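Local atomic coordinates of nitrite transporter NirC (Salmonella enterica subsp. enterica serovar Typhimurium, PDB entry 4FC4), a protein that conducts nitrite into and out of the cell across the cytoplasmic membrane, as a pentameric channel of the formate/nitrite transporter family. Residues A32-Y37 / S77-G82; A36-G41 / A63-A68; N161-L166 / L187-A192; E196-N201 / W228-N233. One frame throughout, in Å; residues are numbered along the deposited sequence.

Overall arrangement
All four contacts are buried. Interactions 1 and 2 both use helix 24-51. It meets the linker before helix 80-93 in interaction 1 and helix 67-75 with the turn leading into it in interaction 2. Both also border a second subunit. Interaction 3 pairs the helices 150-172 and 177-192 and borders a third subunit. Interaction 4 is touched by no other chain. It sets the linker before helix 198-209 against helix 219-248. Interactions 1 to 3 are packing between segments, while interaction 4 adds side-chain hydrogen bonds to its packing. Polar atoms join the contacts too: T81 of interaction 1 probably bonds H197 of interaction 4, and N161 of interaction 3 probably bonds T81 and N233.

Interaction 1. Residues A32-Y37 / S77-G82; sequences AMAGAY and SELFTG
A34 of helix 24-51 packs on S77 and L79, in the linker between helices 67-75 and 80-93. A membrane helix broken in this way is a feature of the aquaporin-like fold of formate/nitrite channels. Between the two segments the contact is van der Waals packing. The A34 methyl points at the linker and meets L79 CD1 at 4.1 Å from A34 CB. L79 is the N-cap residue of helix 80-93; with CG opposite the backbone N (chi1 -172°), the side chain brings CD1 back toward A34. M33 adds its CB, 4.0 Å from S77 CB, while its extended thioether end leads away; M33 also packs on Y245 of the second subunit. Y37 brings ring atom CE2 to 4.2 Å from S77 CB.

The polar groups are served by other partners. S77 OG rests 3.4 Å from A34 CB but is hydrogen-bonded to V72 O. The E78 carboxylate turns away to a salt bridge with R15 and a hydrogen bond with H83. Y37 OH bonds Y245 OH of the second subunit. The tightest approach is between A34 CB and E78 O, at 3.1 Å. That same carbonyl oxygen is also hydrogen-bonded to N112 ND2.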
loop_
_atom_site.group_PDB
_atom_site.type_symbol
_atom_site.label_atom_id
_atom_site.label_comp_id
_atom_site.label_asym_id
_atom_site.label_seq_id
_atom_site.Cartn_x
_atom_site.Cartn_y
_atom_site.Cartn_z
ATOM N N ALA B 32 -0.251 -21.107 -22.819
ATOM C CA ALA B 32 0.314 -19.956 -23.570
ATOM C C ALA B 32 0.037 -18.674 -22.777
ATOM O O ALA B 32 0.891 -17.780 -22.716
ATOM C CB ALA B 32 -0.245 -19.866 -25.000
ATOM N N MET B 33 -1.157 -18.582 -22.193
ATOM C CA MET B 33 -1.508 -17.425 -21.409
ATOM C C MET B 33 -0.478 -17.176 -20.290
ATOM O O MET B 33 -0.009 -16.063 -20.113
ATOM C CB MET B 33 -2.921 -17.549 -20.827
ATOM C CG MET B 33 -4.084 -17.481 -21.825
ATOM S SD MET B 33 -5.663 -17.480 -20.916
ATOM C CE MET B 33 -6.841 -16.803 -22.093
ATOM N N ALA B 34 -0.109 -18.213 -19.544
ATOM C CA ALA B 34 0.814 -17.999 -18.451
ATOM C C ALA B 34 2.174 -17.458 -18.918
ATOM O O ALA B 34 2.724 -16.580 -18.269
ATOM C CB ALA B 34 0.986 -19.242 -17.601
ATOM N N GLY B 35 2.709 -17.976 -20.033
ATOM C CA GLY B 35 3.983 -17.500 -20.543
ATOM C C GLY B 35 3.858 -16.063 -21.003
ATOM O O GLY B 35 4.698 -15.253 -20.719
ATOM N N ALA B 36 2.795 -15.752 -21.714
ATOM C CA ALA B 36 2.534 -14.390 -22.156
ATOM C C ALA B 36 2.416 -13.406 -20.947
ATOM O O ALA B 36 3.048 -12.315 -20.962
ATOM C CB ALA B 36 1.288 -14.357 -23.045
ATOM N N TYR B 37 1.683 -13.817 -19.899
ATOM C CA TYR B 37 1.452 -12.971 -18.706
ATOM C C TYR B 37 2.736 -12.708 -17.988
ATOM O O TYR B 37 3.030 -11.543 -17.659
ATOM C CB TYR B 37 0.457 -13.596 -17.741
ATOM C CG TYR B 37 -0.983 -13.711 -18.301
ATOM C CD1 TYR B 37 -1.372 -13.056 -19.502
ATOM C CD2 TYR B 37 -1.941 -14.448 -17.610
ATOM C CE1 TYR B 37 -2.642 -13.176 -19.972
ATOM C CE2 TYR B 37 -3.214 -14.567 -18.083
ATOM C CZ TYR B 37 -3.566 -13.946 -19.258
ATOM O OH TYR B 37 -4.860 -14.147 -19.708
ATOM N N SER B 77 -4.547 -19.101 -15.585
ATOM C CA SER B 77 -3.673 -19.662 -16.644
ATOM C C SER B 77 -2.969 -20.955 -16.141
ATOM O O SER B 77 -3.184 -21.373 -15.032
ATOM C CB SER B 77 -2.643 -18.617 -17.020
ATOM O OG SER B 77 -1.855 -18.327 -15.885
ATOM N N GLU B 78 -2.102 -21.573 -16.921
ATOM C CA GLU B 78 -1.318 -22.719 -16.379
ATOM C C GLU B 78 0.199 -22.512 -16.452
ATOM O O GLU B 78 0.733 -22.326 -17.522
ATOM C CB GLU B 78 -1.739 -24.041 -17.038
ATOM C CG GLU B 78 -3.241 -24.263 -16.935
ATOM C CD GLU B 78 -3.752 -24.631 -15.519
ATOM O OE1 GLU B 78 -2.944 -24.989 -14.613
ATOM O OE2 GLU B 78 -5.000 -24.648 -15.314
ATOM N N LEU B 79 0.867 -22.521 -15.308
ATOM C CA LEU B 79 2.262 -22.137 -15.190
ATOM C C LEU B 79 3.041 -23.372 -14.827
ATOM O O LEU B 79 2.754 -24.039 -13.843
ATOM C CB LEU B 79 2.435 -21.061 -14.082
ATOM C CG LEU B 79 3.833 -20.405 -13.952
ATOM C CD1 LEU B 79 4.304 -19.847 -15.300
ATOM C CD2 LEU B 79 3.909 -19.327 -12.821
ATOM N N PHE B 80 4.045 -23.692 -15.633
ATOM C CA PHE B 80 4.763 -24.927 -15.434
ATOM C C PHE B 80 5.362 -24.972 -14.022
ATOM O O PHE B 80 5.330 -26.035 -13.386
ATOM C CB PHE B 80 5.836 -25.139 -16.518
ATOM C CG PHE B 80 6.989 -25.994 -16.056
ATOM C CD1 PHE B 80 8.078 -25.412 -15.380
ATOM C CD2 PHE B 80 6.970 -27.388 -16.251
ATOM C CE1 PHE B 80 9.130 -26.207 -14.928
ATOM C CE2 PHE B 80 8.017 -28.183 -15.786
ATOM C CZ PHE B 80 9.100 -27.599 -15.134
ATOM N N THR B 81 5.886 -23.840 -13.523
ATOM C CA THR B 81 6.633 -23.882 -12.254
ATOM C C THR B 81 5.712 -24.200 -11.097
ATOM O O THR B 81 6.119 -24.816 -10.134
ATOM C CB THR B 81 7.453 -22.597 -11.990
ATOM O OG1 THR B 81 6.590 -21.466 -12.122
ATOM C CG2 THR B 81 8.610 -22.485 -13.027
ATOM N N GLY B 82 4.443 -23.819 -11.214
ATOM C CA GLY B 82 3.438 -24.104 -10.172
ATOM C C GLY B 82 2.972 -25.550 -10.323
ATOM O O GLY B 82 2.728 -26.235 -9.324
#

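Interaction 2. Residues A36-G41 / A63-A68; sequences AYVGLG and ATFGIA
F65 lays the edge of its ring against the backbone of G41. Ring atom CE1 of F65 comes to 3.7 Å from G41 C, and the carbonyl oxygen of G41 lies at the ring edge, in the ring plane. G41 has no side chain, and its bare backbone is what F65, I67 and A68 touch. CG2 of I67 sits 4.1 Å from G41 CA, and CB of A68 is 4.3 Å from the same G41 CA.

V38 makes the second half of the contact. With chi1 at 180°, its CG1 lies opposite the backbone N and is carried to the far end of the F65 ring. There V38 CG1 meets F65 CZ at 4.1 Å, the two side chains crossing at a slant. The A68 methyl meets both: its CB is 4.0 Å from V38 CA and lies over one face of the F65 ring, offset toward the rim. The backbones come very close here, with V38 CA and A68 CA 4.4 Å apart.

Apolar neighbours continue the packing. A200 touches both V38 and F65, and L187 and I191 of helix 177-192 cover more of F65. On the subunit boundary, I67 packs on W185 and L40 on L163 of the second subunit. Close packing over glycine and alanine is a common way for membrane helices to approach. Here it seats helix 67-75 and the turn leading into it against helix 24-51. Helix 67-75 is the first part of the broken helix of the formate/nitrite transporter fold.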
loop_
_atom_site.group_PDB
_atom_site.type_symbol
_atom_site.label_atom_id
_atom_site.label_comp_id
_atom_site.label_asym_id
_atom_site.label_seq_id
_atom_site.Cartn_x
_atom_site.Cartn_y
_atom_site.Cartn_z
ATOM N N ALA B 36 2.795 -15.752 -21.714
ATOM C CA ALA B 36 2.534 -14.390 -22.156
ATOM C C ALA B 36 2.416 -13.406 -20.947
ATOM O O ALA B 36 3.048 -12.315 -20.962
ATOM C CB ALA B 36 1.288 -14.357 -23.045
ATOM N N TYR B 37 1.683 -13.817 -19.899
ATOM C CA TYR B 37 1.452 -12.971 -18.706
ATOM C C TYR B 37 2.736 -12.708 -17.988
ATOM O O TYR B 37 3.030 -11.543 -17.659
ATOM C CB TYR B 37 0.457 -13.596 -17.741
ATOM C CG TYR B 37 -0.983 -13.711 -18.301
ATOM C CD1 TYR B 37 -1.372 -13.056 -19.502
ATOM C CD2 TYR B 37 -1.941 -14.448 -17.610
ATOM C CE1 TYR B 37 -2.642 -13.176 -19.972
ATOM C CE2 TYR B 37 -3.214 -14.567 -18.083
ATOM C CZ TYR B 37 -3.566 -13.946 -19.258
ATOM O OH TYR B 37 -4.860 -14.147 -19.708
ATOM N N VAL B 38 3.508 -13.778 -17.751
ATOM C CA VAL B 38 4.793 -13.618 -17.107
ATOM C C VAL B 38 5.658 -12.659 -17.943
ATOM O O VAL B 38 6.303 -11.751 -17.380
ATOM C CB VAL B 38 5.489 -14.952 -16.785
ATOM C CG1 VAL B 38 6.855 -14.710 -16.111
ATOM C CG2 VAL B 38 4.639 -15.774 -15.825
ATOM N N GLY B 39 5.628 -12.840 -19.272
ATOM C CA GLY B 39 6.279 -11.951 -20.222
ATOM C C GLY B 39 5.936 -10.457 -20.062
ATOM O O GLY B 39 6.840 -9.615 -20.128
ATOM N N LEU B 40 4.645 -10.121 -19.930
ATOM C CA LEU B 40 4.238 -8.752 -19.840
ATOM C C LEU B 40 4.884 -8.185 -18.562
ATOM O O LEU B 40 5.283 -7.013 -18.532
ATOM C CB LEU B 40 2.687 -8.630 -19.816
ATOM C CG LEU B 40 1.887 -8.933 -21.137
ATOM C CD1 LEU B 40 0.424 -9.154 -20.840
ATOM C CD2 LEU B 40 2.014 -7.776 -22.156
ATOM N N GLY B 41 5.027 -9.011 -17.524
ATOM C CA GLY B 41 5.858 -8.657 -16.376
ATOM C C GLY B 41 7.340 -8.384 -16.675
ATOM O O GLY B 41 7.931 -7.412 -16.170
ATOM N N ALA B 63 10.397 -4.823 -7.057
ATOM C CA ALA B 63 9.154 -4.252 -6.564
ATOM C C ALA B 63 8.046 -4.184 -7.651
ATOM O O ALA B 63 6.875 -3.993 -7.336
ATOM C CB ALA B 63 9.417 -2.866 -5.945
ATOM N N THR B 64 8.400 -4.309 -8.918
ATOM C CA THR B 64 7.416 -4.096 -9.985
ATOM C C THR B 64 7.159 -5.367 -10.760
ATOM O O THR B 64 6.356 -5.363 -11.686
ATOM C CB THR B 64 7.794 -2.942 -10.962
ATOM O OG1 THR B 64 9.091 -3.207 -11.543
ATOM C CG2 THR B 64 7.821 -1.568 -10.229
ATOM N N PHE B 65 7.802 -6.465 -10.377
ATOM C CA PHE B 65 7.599 -7.712 -11.105
ATOM C C PHE B 65 6.331 -8.436 -10.658
ATOM O O PHE B 65 5.836 -9.332 -11.365
ATOM C CB PHE B 65 8.811 -8.614 -10.981
ATOM C CG PHE B 65 8.752 -9.825 -11.894
ATOM C CD1 PHE B 65 8.634 -9.669 -13.268
ATOM C CD2 PHE B 65 8.803 -11.159 -11.360
ATOM C CE1 PHE B 65 8.600 -10.800 -14.124
ATOM C CE2 PHE B 65 8.760 -12.267 -12.202
ATOM C CZ PHE B 65 8.670 -12.088 -13.595
ATOM N N GLY B 66 5.767 -8.012 -9.504
ATOM C CA GLY B 66 4.531 -8.622 -8.953
ATOM C C GLY B 66 3.383 -8.941 -9.940
ATOM O O GLY B 66 2.666 -9.937 -9.794
ATOM N N ILE B 67 3.168 -8.064 -10.915
ATOM C CA ILE B 67 2.101 -8.258 -11.888
ATOM C C ILE B 67 2.198 -9.652 -12.527
ATOM O O ILE B 67 1.170 -10.276 -12.827
ATOM C CB ILE B 67 2.088 -7.109 -12.930
ATOM C CG1 ILE B 67 1.033 -7.369 -14.016
ATOM C CG2 ILE B 67 3.478 -6.949 -13.504
ATOM C CD1 ILE B 67 0.632 -6.164 -14.800
ATOM N N ALA B 68 3.415 -10.168 -12.688
ATOM C CA ALA B 68 3.603 -11.403 -13.482
ATOM C C ALA B 68 2.793 -12.560 -12.895
ATOM O O ALA B 68 2.009 -13.182 -13.585
ATOM C CB ALA B 68 5.102 -11.811 -13.594
#

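Interaction 3. Residues N161-L166 / L187-A192; sequences NWLVCL and LLAFIA
An antiparallel helical hairpin brings L163 and V164 of helix 150-172 against L187, A189 and F190 of helix 177-192. The two short segments run at 166° to each other, and their axes approach to 9.0 Å. The CB of L163 points toward the partner helix. Its CD1 touches the A189 methyl at 3.7 Å from A189 CB, and also lies 4.0 Å from F190 CB.

V164 works one residue further on. CG2, opposite its carbonyl carbon, reaches the F190 ring, 3.6 Å from CD2 and 3.8 Å from CE2. V164 CG2 also comes within 4.5 Å of L187 CD1.

Helix 177-192 is the first part of the second broken membrane helix of this aquaporin-like fold, which resumes as helix 198-209. F190 stands near that break. Its chi1 of 107° lies far from any staggered position, which may mean some strain, or a less certain placement of the ring. I191 CG1 covers one face of its ring, offset toward the rim.

Y195 in the break touches both L163 and F190. Outside the hairpin, A189 packs on I67 of the third subunit. N161, on the far side of helix 150-172, turns its ND2 to T81 O and N233 O.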
loop_
_atom_site.group_PDB
_atom_site.type_symbol
_atom_site.label_atom_id
_atom_site.label_comp_id
_atom_site.label_asym_id
_atom_site.label_seq_id
_atom_site.Cartn_x
_atom_site.Cartn_y
_atom_site.Cartn_z
ATOM N N ASN B 161 12.017 -20.954 -7.368
ATOM C CA ASN B 161 10.735 -21.623 -7.379
ATOM C C ASN B 161 10.218 -21.960 -6.006
ATOM O O ASN B 161 9.012 -22.135 -5.793
ATOM C CB ASN B 161 10.730 -22.880 -8.271
ATOM C CG ASN B 161 9.345 -23.149 -8.842
ATOM O OD1 ASN B 161 8.636 -22.204 -9.041
ATOM N ND2 ASN B 161 8.945 -24.442 -9.077
ATOM N N TRP B 162 11.134 -22.068 -5.073
ATOM C CA TRP B 162 10.772 -22.042 -3.668
ATOM C C TRP B 162 9.899 -20.843 -3.462
ATOM O O TRP B 162 8.775 -20.976 -2.965
ATOM C CB TRP B 162 12.025 -21.943 -2.788
ATOM C CG TRP B 162 11.814 -22.646 -1.459
ATOM C CD1 TRP B 162 10.607 -23.095 -0.930
ATOM C CD2 TRP B 162 12.812 -22.973 -0.451
ATOM N NE1 TRP B 162 10.782 -23.673 0.285
ATOM C CE2 TRP B 162 12.087 -23.627 0.644
ATOM C CE3 TRP B 162 14.194 -22.839 -0.361
ATOM C CZ2 TRP B 162 12.753 -24.139 1.792
ATOM C CZ3 TRP B 162 14.855 -23.326 0.800
ATOM C CH2 TRP B 162 14.145 -23.949 1.847
ATOM N N LEU B 163 10.395 -19.668 -3.879
ATOM C CA LEU B 163 9.743 -18.424 -3.563
ATOM C C LEU B 163 8.430 -18.301 -4.366
ATOM O O LEU B 163 7.408 -17.911 -3.828
ATOM C CB LEU B 163 10.679 -17.200 -3.784
ATOM C CG LEU B 163 11.532 -16.925 -2.550
ATOM C CD1 LEU B 163 12.738 -16.010 -2.823
ATOM C CD2 LEU B 163 10.646 -16.374 -1.416
ATOM N N VAL B 164 8.463 -18.640 -5.650
ATOM C CA VAL B 164 7.264 -18.541 -6.479
ATOM C C VAL B 164 6.161 -19.556 -6.025
ATOM O O VAL B 164 4.981 -19.159 -5.882
ATOM C CB VAL B 164 7.610 -18.673 -7.981
ATOM C CG1 VAL B 164 6.336 -18.559 -8.834
ATOM C CG2 VAL B 164 8.663 -17.646 -8.331
ATOM N N CYS B 165 6.540 -20.829 -5.807
ATOM C CA CYS B 165 5.638 -21.763 -5.122
ATOM C C CYS B 165 5.196 -21.309 -3.733
ATOM O O CYS B 165 4.070 -21.588 -3.331
ATOM C CB CYS B 165 6.226 -23.149 -5.046
ATOM S SG CYS B 165 6.169 -23.911 -6.678
ATOM N N LEU B 166 6.059 -20.620 -2.986
ATOM C CA LEU B 166 5.628 -20.074 -1.716
ATOM C C LEU B 166 4.502 -19.037 -1.916
ATOM O O LEU B 166 3.550 -18.994 -1.130
ATOM C CB LEU B 166 6.805 -19.499 -0.915
ATOM C CG LEU B 166 7.505 -20.628 -0.120
ATOM C CD1 LEU B 166 8.971 -20.291 0.200
ATOM C CD2 LEU B 166 6.725 -21.017 1.133
ATOM N N LEU B 187 7.924 -12.274 -5.350
ATOM C CA LEU B 187 8.563 -11.806 -6.571
ATOM C C LEU B 187 9.589 -10.663 -6.299
ATOM O O LEU B 187 10.648 -10.689 -6.892
ATOM C CB LEU B 187 7.496 -11.452 -7.618
ATOM C CG LEU B 187 6.993 -12.680 -8.392
ATOM C CD1 LEU B 187 6.532 -13.819 -7.462
ATOM C CD2 LEU B 187 5.888 -12.227 -9.355
ATOM N N LEU B 188 9.314 -9.697 -5.398
ATOM C CA LEU B 188 10.429 -8.840 -4.872
ATOM C C LEU B 188 11.683 -9.679 -4.542
ATOM O O LEU B 188 12.814 -9.391 -4.977
ATOM C CB LEU B 188 9.986 -8.057 -3.642
ATOM C CG LEU B 188 11.012 -7.185 -2.903
ATOM C CD1 LEU B 188 11.704 -6.179 -3.827
ATOM C CD2 LEU B 188 10.309 -6.416 -1.812
ATOM N N ALA B 189 11.454 -10.753 -3.788
ATOM C CA ALA B 189 12.520 -11.504 -3.188
ATOM C C ALA B 189 13.276 -12.308 -4.281
ATOM O O ALA B 189 14.506 -12.293 -4.272
ATOM C CB ALA B 189 11.988 -12.455 -2.096
ATOM N N PHE B 190 12.593 -13.001 -5.182
ATOM C CA PHE B 190 13.363 -13.817 -6.119
ATOM C C PHE B 190 14.117 -12.976 -7.139
ATOM O O PHE B 190 15.285 -13.249 -7.425
ATOM C CB PHE B 190 12.552 -14.979 -6.697
ATOM C CG PHE B 190 12.146 -14.808 -8.138
ATOM C CD1 PHE B 190 13.108 -14.829 -9.189
ATOM C CD2 PHE B 190 10.789 -14.696 -8.479
ATOM C CE1 PHE B 190 12.709 -14.647 -10.511
ATOM C CE2 PHE B 190 10.417 -14.561 -9.797
ATOM C CZ PHE B 190 11.363 -14.519 -10.811
ATOM N N ILE B 191 13.474 -11.933 -7.682
ATOM C CA ILE B 191 14.127 -11.094 -8.706
ATOM C C ILE B 191 15.287 -10.343 -8.030
ATOM O O ILE B 191 16.433 -10.419 -8.485
ATOM C CB ILE B 191 13.135 -10.067 -9.338
ATOM C CG1 ILE B 191 12.057 -10.749 -10.185
ATOM C CG2 ILE B 191 13.882 -8.999 -10.151
ATOM C CD1 ILE B 191 12.535 -11.062 -11.601
ATOM N N ALA B 192 14.991 -9.607 -6.960
ATOM C CA ALA B 192 16.025 -8.821 -6.295
ATOM C C ALA B 192 17.188 -9.653 -5.749
ATOM O O ALA B 192 18.292 -9.170 -5.698
ATOM C CB ALA B 192 15.435 -7.892 -5.198
#

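Interaction 4. Residues E196-N201 / W228-N233; sequences EHSVAN and WVTLGN
N233 uses both ends of its side-chain amide to hold the end of the linker and the first residue of helix 198-209. Its chi1 of -72° puts CG opposite its carbonyl carbon and carries the amide across to E196 and S198. OD1 of N233 accepts from S198 N at 2.9 Å, in the carbonyl plane and on a lone pair. S198 OG, between its backbone N and carbonyl carbon (chi1 67°) on the N233 side, gives a second, weak bond to N233 OD1 at 2.8 Å. N233 ND2 donates to E196 O at 3.2 Å. The angle at the hydrogen is 159°, and E196 O lies close to the amide plane. ND2 also bonds G157 O, which fixes the amide's rotation from both ends.

V229 fills the apolar part. Its CG1 is 3.4 Å from S198 N, and the same methyl is 3.5 Å from E196 CB. The E196 and V229 side chains cross at about a right angle. E196 bends at chi2, sending its carboxylate to a salt bridge with K145 and a hydrogen bond with N225. T230 OG1 sits 3.4 Å from S198 CB and is hydrogen-bonded to L226 O and W109 NE1.

H197 is the N-cap of helix 198-209. Its ND1 accepts from A200 N at 3.1 Å, with the donor tilted from the ring plane, and NE2 probably bonds T81 OG1. Its place in the break is consistent with the central pore histidine of formate/nitrite channels. With partners at both ring nitrogens and its flanking backbone held by N233, H197 probably has little freedom to turn.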
loop_
_atom_site.group_PDB
_atom_site.type_symbol
_atom_site.label_atom_id
_atom_site.label_comp_id
_atom_site.label_asym_id
_atom_site.label_seq_id
_atom_site.Cartn_x
_atom_site.Cartn_y
_atom_site.Cartn_z
ATOM N N GLU B 196 16.579 -17.479 -10.555
ATOM C CA GLU B 196 16.277 -17.741 -11.991
ATOM C C GLU B 196 14.893 -18.375 -12.165
ATOM O O GLU B 196 14.621 -19.449 -11.590
ATOM C CB GLU B 196 17.333 -18.723 -12.594
ATOM C CG GLU B 196 18.751 -18.182 -12.832
ATOM C CD GLU B 196 18.846 -17.111 -13.915
ATOM O OE1 GLU B 196 18.796 -17.376 -15.151
ATOM O OE2 GLU B 196 18.949 -15.957 -13.501
ATOM N N HIS B 197 14.025 -17.747 -12.960
ATOM C CA HIS B 197 12.692 -18.312 -13.234
ATOM C C HIS B 197 12.676 -18.814 -14.649
ATOM O O HIS B 197 12.936 -18.052 -15.561
ATOM C CB HIS B 197 11.569 -17.261 -12.965
ATOM C CG HIS B 197 10.175 -17.848 -13.010
ATOM N ND1 HIS B 197 9.302 -17.533 -13.962
ATOM C CD2 HIS B 197 9.547 -18.823 -12.190
ATOM C CE1 HIS B 197 8.149 -18.270 -13.789
ATOM N NE2 HIS B 197 8.303 -19.036 -12.683
ATOM N N SER B 198 12.487 -20.118 -14.839
ATOM C CA SER B 198 12.557 -20.770 -16.192
ATOM C C SER B 198 11.613 -20.104 -17.240
ATOM O O SER B 198 12.066 -19.625 -18.284
ATOM C CB SER B 198 12.279 -22.276 -16.086
ATOM O OG SER B 198 10.914 -22.518 -15.687
ATOM N N VAL B 199 10.320 -20.042 -16.939
ATOM C CA VAL B 199 9.333 -19.398 -17.842
ATOM C C VAL B 199 9.622 -17.898 -18.034
ATOM O O VAL B 199 9.561 -17.359 -19.144
ATOM C CB VAL B 199 7.881 -19.662 -17.360
ATOM C CG1 VAL B 199 6.859 -18.986 -18.240
ATOM C CG2 VAL B 199 7.599 -21.161 -17.322
ATOM N N ALA B 200 9.941 -17.197 -16.971
ATOM C CA ALA B 200 10.270 -15.762 -17.144
ATOM C C ALA B 200 11.524 -15.588 -18.038
ATOM O O ALA B 200 11.608 -14.631 -18.795
ATOM C CB ALA B 200 10.463 -15.066 -15.798
ATOM N N ASN B 201 12.482 -16.512 -17.962
ATOM C CA ASN B 201 13.672 -16.425 -18.800
ATOM C C ASN B 201 13.327 -16.602 -20.276
ATOM O O ASN B 201 13.913 -15.959 -21.134
ATOM C CB ASN B 201 14.764 -17.431 -18.382
ATOM C CG ASN B 201 15.498 -17.055 -17.081
ATOM O OD1 ASN B 201 16.371 -17.835 -16.616
ATOM N ND2 ASN B 201 15.157 -15.921 -16.472
ATOM N N TRP B 228 19.126 -26.173 -17.014
ATOM C CA TRP B 228 19.436 -26.078 -15.583
ATOM C C TRP B 228 18.451 -25.265 -14.728
ATOM O O TRP B 228 18.122 -25.664 -13.605
ATOM C CB TRP B 228 20.907 -25.684 -15.403
ATOM C CG TRP B 228 21.768 -26.720 -16.090
ATOM C CD1 TRP B 228 22.457 -26.593 -17.291
ATOM C CD2 TRP B 228 21.982 -28.116 -15.674
ATOM N NE1 TRP B 228 23.098 -27.757 -17.610
ATOM C CE2 TRP B 228 22.863 -28.709 -16.681
ATOM C CE3 TRP B 228 21.574 -28.889 -14.584
ATOM C CZ2 TRP B 228 23.295 -30.040 -16.596
ATOM C CZ3 TRP B 228 22.019 -30.205 -14.480
ATOM C CH2 TRP B 228 22.845 -30.785 -15.480
ATOM N N VAL B 229 17.917 -24.179 -15.267
ATOM C CA VAL B 229 16.909 -23.387 -14.528
ATOM C C VAL B 229 15.611 -24.170 -14.354
ATOM O O VAL B 229 15.059 -24.207 -13.272
ATOM C CB VAL B 229 16.731 -21.999 -15.144
ATOM C CG1 VAL B 229 15.653 -21.178 -14.420
ATOM C CG2 VAL B 229 18.091 -21.313 -15.054
ATOM N N THR B 230 15.187 -24.861 -15.399
ATOM C CA THR B 230 14.022 -25.718 -15.269
ATOM C C THR B 230 14.187 -26.846 -14.250
ATOM O O THR B 230 13.310 -27.002 -13.363
ATOM C CB THR B 230 13.623 -26.295 -16.623
ATOM O OG1 THR B 230 13.368 -25.197 -17.503
ATOM C CG2 THR B 230 12.378 -27.250 -16.509
ATOM N N LEU B 231 15.274 -27.639 -14.389
ATOM C CA LEU B 231 15.549 -28.714 -13.428
ATOM C C LEU B 231 15.574 -28.129 -12.002
ATOM O O LEU B 231 15.036 -28.734 -11.074
ATOM C CB LEU B 231 16.832 -29.499 -13.746
ATOM C CG LEU B 231 16.963 -30.233 -15.109
ATOM C CD1 LEU B 231 18.389 -30.702 -15.339
ATOM C CD2 LEU B 231 15.997 -31.396 -15.331
ATOM N N GLY B 232 16.126 -26.926 -11.835
ATOM C CA GLY B 232 16.230 -26.339 -10.489
ATOM C C GLY B 232 14.877 -25.901 -9.963
ATOM O O GLY B 232 14.550 -26.152 -8.797
ATOM N N ASN B 233 14.097 -25.225 -10.808
ATOM C CA ASN B 233 12.698 -24.891 -10.487
ATOM C C ASN B 233 11.931 -26.145 -9.999
ATOM O O ASN B 233 11.130 -26.060 -9.036
ATOM C CB ASN B 233 11.946 -24.297 -11.701
ATOM C CG ASN B 233 12.377 -22.886 -12.065
ATOM O OD1 ASN B 233 12.091 -22.422 -13.188
ATOM N ND2 ASN B 233 13.024 -22.166 -11.126
#